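Long-range contacts in Arf-GAP domain and FG repeat-containing protein 1 (Homo sapiens, PDB 2OLM), which acts as a cofactor for HIV-1 Rev in moving viral RNAs to the cytoplasm and is required for vesicle docking or fusion during acrosome biogenesis: residues 28-33 with 45-50; 38-43 with 62-67. All blocks are in the same frame, centred on the assembly; numbering follows the deposited sequence. Where two conformers were deposited one is given.

Contact 1 (28-33 with 45-50); sequences CFDCDQ and SFVCTS. With ZN (zinc ion), chain B.
The four-cysteine zinc finger of the Arf-GAP domain is closed here: Cys28 and Cys31, from the CxxC loop, and Cys48, just after strand 45-47, bind one zinc ion, with Cys51 completing the site. The sulfurs of the two segments meet around the metal, Cys31 SG lying 3.8 Å from Cys48 SG. Cys28 SG sits 2.4 Å from the zinc and also accepts backbone N-H groups. Cys48 N donates to it across the contact at 3.3 Å, while Cys31 N reaches it almost straight, at 174°, from within its own loop; a weak bond from Asp30 N joins them. Such N-H groups probably spread the negative charge of the thiolate. With SG anti to the backbone N (chi1 177°), Cys28 sets its sulfur against the start of Cys48. Alongside, Phe29 N donates to Phe46 O over 2.9 Å, fastening the loop to the strand edge. The CB of Phe29 rests 3.8 Å from Ser45 CB; the near side of its ring also touches Ser45 CB, and the far end leads away from the strand. Asp30 brings OD2 to within 3.4 Å of Val47 CG1, and a water bridges this same oxygen to Ser45 OG. The other carboxylate oxygen, OD1, is held by the Tyr120 hydroxyl and a salt bridge to Lys119. Around this buried contact, Phe29 packs on helix 84-92, Val47 touches both strand 38-40 and helix 49-55, and Cys48 is the N-cap residue of that last helix.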
ATOM      1  N   CYS A  28       9.112   2.161 -14.685  1.00 10.89           N
ATOM      2  CA  CYS A  28       9.815   0.848 -14.818  1.00  8.78           C
ATOM      3  C   CYS A  28      11.289   1.104 -15.100  1.00 11.25           C
ATOM      4  O   CYS A  28      11.625   1.824 -16.026  1.00 11.66           O
ATOM      5  CB  CYS A  28       9.217   0.044 -15.943  1.00 11.47           C
ATOM      6  SG  CYS A  28      10.074  -1.471 -16.198  1.00  9.86           S
ATOM      7  N   PHE A  29      12.187   0.452 -14.346  1.00  8.48           N
ATOM      8  CA  PHE A  29      13.633   0.601 -14.549  1.00  8.82           C
ATOM      9  C   PHE A  29      14.090   0.102 -15.913  1.00  8.92           C
ATOM     10  O   PHE A  29      15.107   0.564 -16.415  1.00  9.42           O
ATOM     11  CB  PHE A  29      14.383  -0.148 -13.480  1.00  9.40           C
ATOM     12  CG  PHE A  29      15.850   0.021 -13.580  1.00  8.25           C
ATOM     13  CD1 PHE A  29      16.412   1.265 -13.544  1.00  9.64           C
ATOM     14  CD2 PHE A  29      16.676  -1.092 -13.721  1.00  8.78           C
ATOM     15  CE1 PHE A  29      17.777   1.438 -13.726  1.00  9.19           C
ATOM     16  CE2 PHE A  29      18.050  -0.924 -13.858  1.00 10.30           C
ATOM     17  CZ  PHE A  29      18.589   0.331 -13.846  1.00  9.81           C
ATOM     18  N   ASP A  30      13.414  -0.866 -16.498  1.00  8.88           N
ATOM     19  CA  ASP A  30      13.861  -1.469 -17.724  1.00  8.87           C
ATOM     20  C   ASP A  30      13.304  -0.870 -18.996  1.00  9.86           C
ATOM     21  O   ASP A  30      14.038  -0.713 -19.981  1.00 12.08           O
ATOM     22  CB  ASP A  30      13.684  -3.014 -17.687  1.00  9.15           C
ATOM     23  CG  ASP A  30      14.583  -3.647 -16.650  1.00  9.66           C
ATOM     24  OD1 ASP A  30      15.822  -3.335 -16.677  1.00 10.36           O
ATOM     25  OD2 ASP A  30      14.075  -4.411 -15.804  1.00 10.42           O
ATOM     26  N   CYS A  31      12.021  -0.541 -19.007  1.00 10.15           N
ATOM     27  CA  CYS A  31      11.434   0.100 -20.199  1.00 11.43           C
ATOM     28  C   CYS A  31      11.142   1.586 -20.083  1.00 13.36           C
ATOM     29  O   CYS A  31      10.952   2.235 -21.139  1.00 15.53           O
ATOM     30  CB  CYS A  31      10.172  -0.638 -20.658  1.00 13.80           C
ATOM     31  SG  CYS A  31       8.716  -0.420 -19.599  1.00 12.75           S
ATOM     32  N   ASP A  32      11.053   2.119 -18.868  1.00 10.66           N
ATOM     33  CA  ASP A  32      10.748   3.541 -18.644  1.00 14.33           C
ATOM     34  C   ASP A  32       9.415   3.953 -19.254  1.00 17.52           C
ATOM     35  O   ASP A  32       9.196   5.154 -19.468  1.00 23.77           O
ATOM     36  CB  ASP A  32      11.885   4.425 -19.208  1.00 15.11           C
ATOM     37  CG  ASP A  32      11.864   5.829 -18.649  1.00 20.23           C
ATOM     38  OD1 ASP A  32      11.766   5.972 -17.440  1.00 17.95           O
ATOM     39  OD2 ASP A  32      11.947   6.802 -19.454  1.00 23.60           O
ATOM     40  N   GLN A  33       8.522   2.998 -19.508  1.00 17.41           N
ATOM     41  CA  GLN A  33       7.296   3.296 -20.295  1.00 22.44           C
ATOM     42  C   GLN A  33       6.071   3.345 -19.443  1.00 24.81           C
ATOM     43  O   GLN A  33       5.042   3.859 -19.885  1.00 25.10           O
ATOM     44  CB  GLN A  33       7.043   2.248 -21.378  1.00 23.66           C
ATOM     45  CG  GLN A  33       7.998   2.257 -22.548  1.00 29.59           C
ATOM     46  CD  GLN A  33       7.496   1.446 -23.731  1.00 32.06           C
ATOM     47  OE1 GLN A  33       7.000   0.324 -23.576  1.00 39.29           O
ATOM     48  NE2 GLN A  33       7.646   1.998 -24.926  1.00 39.13           N
ATOM     49  N   SER A  45      15.352  -3.112  -8.107  1.00  7.73           N
ATOM     50  CA  SER A  45      14.672  -2.154  -8.990  1.00  8.55           C
ATOM     51  C   SER A  45      13.175  -2.341  -8.907  1.00  8.49           C
ATOM     52  O   SER A  45      12.660  -3.326  -8.377  1.00  9.49           O
ATOM     53  CB  SER A  45      15.118  -2.320 -10.442  1.00  9.10           C
ATOM     54  OG  SER A  45      14.782  -3.612 -10.876  1.00  7.52           O
ATOM     55  N   PHE A  46      12.473  -1.369  -9.484  1.00  9.24           N
ATOM     56  CA  PHE A  46      11.004  -1.362  -9.599  1.00  9.13           C
ATOM     57  C   PHE A  46      10.654  -1.439 -11.047  1.00  8.40           C
ATOM     58  O   PHE A  46      11.092  -0.591 -11.838  1.00  9.31           O
ATOM     59  CB  PHE A  46      10.427  -0.070  -8.947  1.00  9.79           C
ATOM     60  CG  PHE A  46      10.647   0.013  -7.485  1.00 10.28           C
ATOM     61  CD1 PHE A  46       9.643  -0.330  -6.601  1.00 14.01           C
ATOM     62  CD2 PHE A  46      11.856   0.389  -6.963  1.00 12.82           C
ATOM     63  CE1 PHE A  46       9.850  -0.296  -5.233  1.00 12.93           C
ATOM     64  CE2 PHE A  46      12.060   0.425  -5.605  1.00 13.94           C
ATOM     65  CZ  PHE A  46      11.050   0.101  -4.738  1.00 11.86           C
ATOM     66  N   VAL A  47       9.886  -2.475 -11.449  1.00  8.11           N
ATOM     67  CA  VAL A  47       9.656  -2.812 -12.861  1.00  9.41           C
ATOM     68  C   VAL A  47       8.161  -3.083 -13.128  1.00 10.02           C
ATOM     69  O   VAL A  47       7.413  -3.385 -12.214  1.00 10.34           O
ATOM     70  CB  VAL A  47      10.487  -4.051 -13.317  1.00  8.35           C
ATOM     71  CG1 VAL A  47      11.958  -3.676 -13.306  1.00 10.64           C
ATOM     72  CG2 VAL A  47      10.277  -5.246 -12.353  1.00  9.06           C
ATOM     73  N   CYS A  48       7.780  -3.035 -14.386  1.00 10.32           N
ATOM     74  CA  CYS A  48       6.388  -3.256 -14.813  1.00 10.00           C
ATOM     75  C   CYS A  48       6.164  -4.763 -15.047  1.00 12.74           C
ATOM     76  O   CYS A  48       7.109  -5.578 -14.978  1.00 10.62           O
ATOM     77  CB  CYS A  48       6.111  -2.453 -16.100  1.00 11.31           C
ATOM     78  SG  CYS A  48       6.798  -3.090 -17.627  1.00 11.69           S
ATOM     79  N   THR A  49       4.914  -5.176 -15.314  1.00 11.01           N
ATOM     80  CA  THR A  49       4.617  -6.561 -15.504  1.00 10.76           C
ATOM     81  C   THR A  49       5.223  -7.183 -16.725  1.00 11.21           C
ATOM     82  O   THR A  49       5.718  -8.310 -16.694  1.00 11.25           O
ATOM     83  CB  THR A  49       3.076  -6.743 -15.482  1.00 12.63           C
ATOM     84  OG1 THR A  49       2.583  -6.208 -14.237  1.00 14.60           O
ATOM     85  CG2 THR A  49       2.722  -8.193 -15.693  1.00 14.40           C
ATOM     86  N   SER A  50       5.238  -6.443 -17.840  1.00 10.61           N
ATOM     87  CA  SER A  50       5.768  -6.948 -19.058  1.00 10.48           C
ATOM     88  C   SER A  50       7.284  -7.201 -18.938  1.00 10.09           C
ATOM     89  O   SER A  50       7.781  -8.243 -19.329  1.00 11.68           O
ATOM     90  CB  SER A  50       5.460  -6.008 -20.221  1.00 13.62           C
ATOM     91  OG  SER A  50       5.926  -6.552 -21.409  1.00 21.05           O
TER
HETATM   92 ZN    ZN B 201       8.859  -2.185 -18.140  1.00 11.19          ZN
HETATM   93  O   HOH W   1      15.313  -4.698 -13.398  1.00  7.79           O

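Contact 2 (38-43 with 62-67); sequences YVNMTV and HRVKSI. With SO4 (sulfate ion), chain C.
Asn40 turns its CG anti to the backbone N (chi1 176°), and His62 turns its ring carbon CG anti to its own carbonyl carbon, bringing amide and imidazole together. Asn40 ND2 donates to His62 ND1 at 3.0 Å, nearly straight at 173° and in both the amide and the ring plane, although those planes lie 57° apart. Thr42 covers one face of the same ring, its CG2 standing 3.7 Å from the centroid in a CH-pi contact almost on the ring normal. Its other branch, OG1, accepts from Arg63 N at 2.9 Å. Asn40 OD1 meanwhile takes the N-H of Thr42, closing an Asx turn that holds the threonine beside the ring. These groups finish one end of an antiparallel ladder in the three-stranded sheet of the Arf-GAP domain, where strand 38-40 is central and 64-66 an outer strand. Val39 and Lys65 form the hydrogen-bonded pair, joined both ways, with Val39 N to Lys65 O at 2.8 Å; Met41 N adds a bond to Arg63 O beyond it. At the other end the Tyr38 ring runs along the backbone of the partner strand, CD1 3.3 Å from Ser66 N. Lys65 lays CE over one face of the Arg63 guanidinium, toward its rim, while its NZ forms a salt bridge with Glu76 of helix 74-82. Two nearly straight bonds from Arg63, NH1 to O4 and NH2 to O1, each 2.9 Å, hold a sulfate, probably from the crystallisation liquor.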
ATOM      1  N   TYR A  38       6.036  -4.557  -9.943  1.00  9.31           N
ATOM      2  CA  TYR A  38       6.879  -5.559  -9.273  1.00 10.00           C
ATOM      3  C   TYR A  38       8.183  -4.927  -8.823  1.00  9.69           C
ATOM      4  O   TYR A  38       8.602  -3.914  -9.346  1.00 10.06           O
ATOM      5  CB  TYR A  38       7.194  -6.740 -10.213  1.00  9.59           C
ATOM      6  CG  TYR A  38       5.949  -7.597 -10.410  1.00  9.94           C
ATOM      7  CD1 TYR A  38       5.784  -8.784  -9.721  1.00  8.95           C
ATOM      8  CD2 TYR A  38       4.926  -7.164 -11.221  1.00 10.19           C
ATOM      9  CE1 TYR A  38       4.638  -9.525  -9.835  1.00  8.93           C
ATOM     10  CE2 TYR A  38       3.762  -7.910 -11.347  1.00  9.08           C
ATOM     11  CZ  TYR A  38       3.631  -9.066 -10.646  1.00 10.48           C
ATOM     12  OH  TYR A  38       2.428  -9.776 -10.732  1.00 11.05           O
ATOM     13  N   VAL A  39       8.782  -5.537  -7.817  1.00  8.20           N
ATOM     14  CA  VAL A  39      10.199  -5.272  -7.526  0.50  8.30           C
ATOM     15  C   VAL A  39      11.031  -6.437  -8.016  1.00  7.78           C
ATOM     16  O   VAL A  39      10.668  -7.613  -7.899  1.00  9.62           O
ATOM     17  CB  VAL A  39      10.523  -5.019  -6.052  0.50  9.77           C
ATOM     18  CG1 VAL A  39       9.957  -3.635  -5.576  0.50  8.19           C
ATOM     19  CG2 VAL A  39      10.049  -6.171  -5.192  0.50  8.27           C
ATOM     20  N   ASN A  40      12.160  -6.081  -8.634  1.00  8.20           N
ATOM     21  CA  ASN A  40      13.154  -7.032  -9.062  1.00  6.90           C
ATOM     22  C   ASN A  40      14.161  -7.102  -7.943  1.00  6.55           C
ATOM     23  O   ASN A  40      15.009  -6.222  -7.786  1.00  8.03           O
ATOM     24  CB  ASN A  40      13.797  -6.630 -10.365  1.00  7.30           C
ATOM     25  CG  ASN A  40      14.898  -7.536 -10.775  1.00  7.19           C
ATOM     26  OD1 ASN A  40      15.233  -8.431 -10.025  1.00  8.56           O
ATOM     27  ND2 ASN A  40      15.477  -7.318 -11.976  1.00  7.96           N
ATOM     28  N   MET A  41      14.019  -8.124  -7.098  1.00  6.72           N
ATOM     29  CA  MET A  41      14.879  -8.316  -5.932  1.00  8.10           C
ATOM     30  C   MET A  41      16.301  -8.713  -6.255  1.00  9.17           C
ATOM     31  O   MET A  41      17.181  -8.558  -5.431  1.00  8.99           O
ATOM     32  CB  MET A  41      14.258  -9.389  -4.993  1.00 10.73           C
ATOM     33  CG  MET A  41      13.033  -8.864  -4.187  1.00 11.51           C
ATOM     34  SD  MET A  41      13.362  -7.399  -3.176  1.00 13.97           S
ATOM     35  CE  MET A  41      14.778  -7.873  -2.322  1.00 12.04           C
ATOM     36  N   THR A  42      16.536  -9.204  -7.453  1.00  7.55           N
ATOM     37  CA  THR A  42      17.885  -9.538  -7.894  1.00  7.02           C
ATOM     38  C   THR A  42      18.780  -8.327  -7.945  1.00  9.05           C
ATOM     39  O   THR A  42      19.943  -8.397  -7.525  1.00  9.05           O
ATOM     40  CB  THR A  42      17.834 -10.277  -9.247  1.00  7.65           C
ATOM     41  OG1 THR A  42      17.145 -11.526  -9.090  1.00  9.48           O
ATOM     42  CG2 THR A  42      19.235 -10.504  -9.837  1.00  8.78           C
ATOM     43  N   VAL A  43      18.262  -7.189  -8.449  1.00  8.39           N
ATOM     44  CA  VAL A  43      19.042  -5.976  -8.523  1.00  7.85           C
ATOM     45  C   VAL A  43      18.535  -4.821  -7.669  1.00  7.44           C
ATOM     46  O   VAL A  43      19.268  -3.835  -7.488  1.00  9.05           O
ATOM     47  CB  VAL A  43      19.229  -5.461  -9.950  1.00  9.11           C
ATOM     48  CG1 VAL A  43      19.900  -6.538 -10.828  1.00 10.63           C
ATOM     49  CG2 VAL A  43      17.921  -4.975 -10.574  1.00 10.15           C
ATOM     50  N   HIS A  62      15.739 -13.338 -13.104  1.00  7.60           N
ATOM     51  CA  HIS A  62      15.656 -12.379 -12.007  1.00  7.06           C
ATOM     52  C   HIS A  62      14.395 -12.631 -11.165  1.00  7.77           C
ATOM     53  O   HIS A  62      13.377 -13.084 -11.711  1.00 10.57           O
ATOM     54  CB  HIS A  62      15.717 -10.946 -12.511  1.00  6.65           C
ATOM     55  CG  HIS A  62      17.072 -10.536 -13.015  1.00  7.08           C
ATOM     56  ND1 HIS A  62      17.527  -9.239 -12.963  1.00  8.53           N
ATOM     57  CD2 HIS A  62      18.099 -11.269 -13.516  1.00  8.09           C
ATOM     58  CE1 HIS A  62      18.750  -9.184 -13.463  1.00  7.55           C
ATOM     59  NE2 HIS A  62      19.128 -10.398 -13.794  1.00  8.47           N
ATOM     60  N   ARG A  63      14.492 -12.330  -9.888  1.00  7.17           N
ATOM     61  CA  ARG A  63      13.464 -12.630  -8.918  1.00  7.43           C
ATOM     62  C   ARG A  63      12.560 -11.445  -8.752  1.00  7.91           C
ATOM     63  O   ARG A  63      12.932 -10.471  -8.134  1.00 12.04           O
ATOM     64  CB  ARG A  63      14.126 -12.958  -7.584  1.00  9.34           C
ATOM     65  CG  ARG A  63      13.217 -13.551  -6.542  1.00  9.02           C
ATOM     66  CD  ARG A  63      12.731 -14.939  -6.879  1.00 11.11           C
ATOM     67  NE  ARG A  63      12.032 -15.483  -5.714  1.00 12.12           N
ATOM     68  CZ  ARG A  63      10.755 -15.295  -5.438  1.00 10.85           C
ATOM     69  NH1 ARG A  63       9.932 -14.709  -6.291  1.00 10.74           N
ATOM     70  NH2 ARG A  63      10.266 -15.753  -4.313  1.00 12.69           N
ATOM     71  N   VAL A  64      11.345 -11.536  -9.272  1.00  8.49           N
ATOM     72  CA  VAL A  64      10.377 -10.434  -9.196  1.00  8.40           C
ATOM     73  C   VAL A  64       9.255 -10.778  -8.228  1.00 10.83           C
ATOM     74  O   VAL A  64       8.774 -11.911  -8.210  1.00 12.00           O
ATOM     75  CB  VAL A  64       9.825 -10.071 -10.568  1.00  9.86           C
ATOM     76  CG1 VAL A  64      10.955  -9.556 -11.514  1.00  9.90           C
ATOM     77  CG2 VAL A  64       9.073 -11.268 -11.202  1.00 10.71           C
ATOM     78  N   LYS A  65       8.839  -9.783  -7.451  1.00  9.38           N
ATOM     79  CA  LYS A  65       7.814  -9.923  -6.453  1.00  8.40           C
ATOM     80  C   LYS A  65       6.832  -8.771  -6.579  1.00  8.29           C
ATOM     81  O   LYS A  65       7.193  -7.606  -6.806  1.00  9.08           O
ATOM     82  CB  LYS A  65       8.416  -9.914  -5.071  1.00 10.58           C
ATOM     83  CG  LYS A  65       9.377 -11.074  -4.835  1.00 11.70           C
ATOM     84  CD  LYS A  65       9.768 -11.210  -3.360  1.00 15.06           C
ATOM     85  CE  LYS A  65      10.629 -12.396  -3.135  1.00 14.86           C
ATOM     86  NZ  LYS A  65      10.699 -12.736  -1.660  1.00 18.28           N
ATOM     87  N   SER A  66       5.548  -9.089  -6.436  1.00 10.09           N
ATOM     88  CA  SER A  66       4.461  -8.110  -6.607  1.00  9.89           C
ATOM     89  C   SER A  66       4.524  -7.031  -5.540  1.00 10.81           C
ATOM     90  O   SER A  66       4.623  -7.333  -4.375  1.00 11.75           O
ATOM     91  CB  SER A  66       3.149  -8.840  -6.502  1.00 11.91           C
ATOM     92  OG  SER A  66       2.075  -7.906  -6.349  1.00 12.92           O
ATOM     93  N   ILE A  67       4.462  -5.775  -5.981  1.00 10.36           N
ATOM     94  CA  ILE A  67       4.441  -4.663  -5.027  1.00 12.07           C
ATOM     95  C   ILE A  67       3.254  -4.732  -4.075  1.00 14.57           C
ATOM     96  O   ILE A  67       3.412  -4.553  -2.862  1.00 15.53           O
ATOM     97  CB  ILE A  67       4.497  -3.308  -5.758  1.00 10.57           C
ATOM     98  CG1 ILE A  67       5.863  -3.147  -6.464  1.00 12.17           C
ATOM     99  CG2 ILE A  67       4.222  -2.142  -4.796  1.00 13.32           C
ATOM    100  CD1 ILE A  67       5.982  -1.943  -7.311  1.00 13.55           C
TER
HETATM  101  S   SO4 C2001       6.624 -14.601  -4.394  1.00 11.98           S
HETATM  102  O1  SO4 C2001       7.619 -15.126  -3.456  1.00 13.19           O
HETATM  103  O2  SO4 C2001       6.338 -13.231  -4.096  1.00 13.86           O
HETATM  104  O3  SO4 C2001       5.418 -15.445  -4.232  1.00 13.13           O
HETATM  105  O4  SO4 C2001       7.111 -14.724  -5.803  1.00 11.42           O

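Overall arrangement
Contacts 1 and 2 lie with their centres about 10 Å apart and meet in one antiparallel sheet. Strand 38-40 is the shared middle strand: contact 2 joins one of its edges to strand 64-66, while the other edge bonds to strand 45-47 of contact 1, through Val47 N to Tyr38 O at 2.9 Å and probably Asn40 N to Ser45 O at 2.8 Å. Side chains also meet, Thr49 OG1 approaching Tyr38 CE2 to 3.6 Å. The segments alternate along the chain, so the ladder is interleaved with the zinc loop. Contact 1 holds the metal itself; in contact 2 the Tyr38 side chain comes to about 9 Å from the zinc.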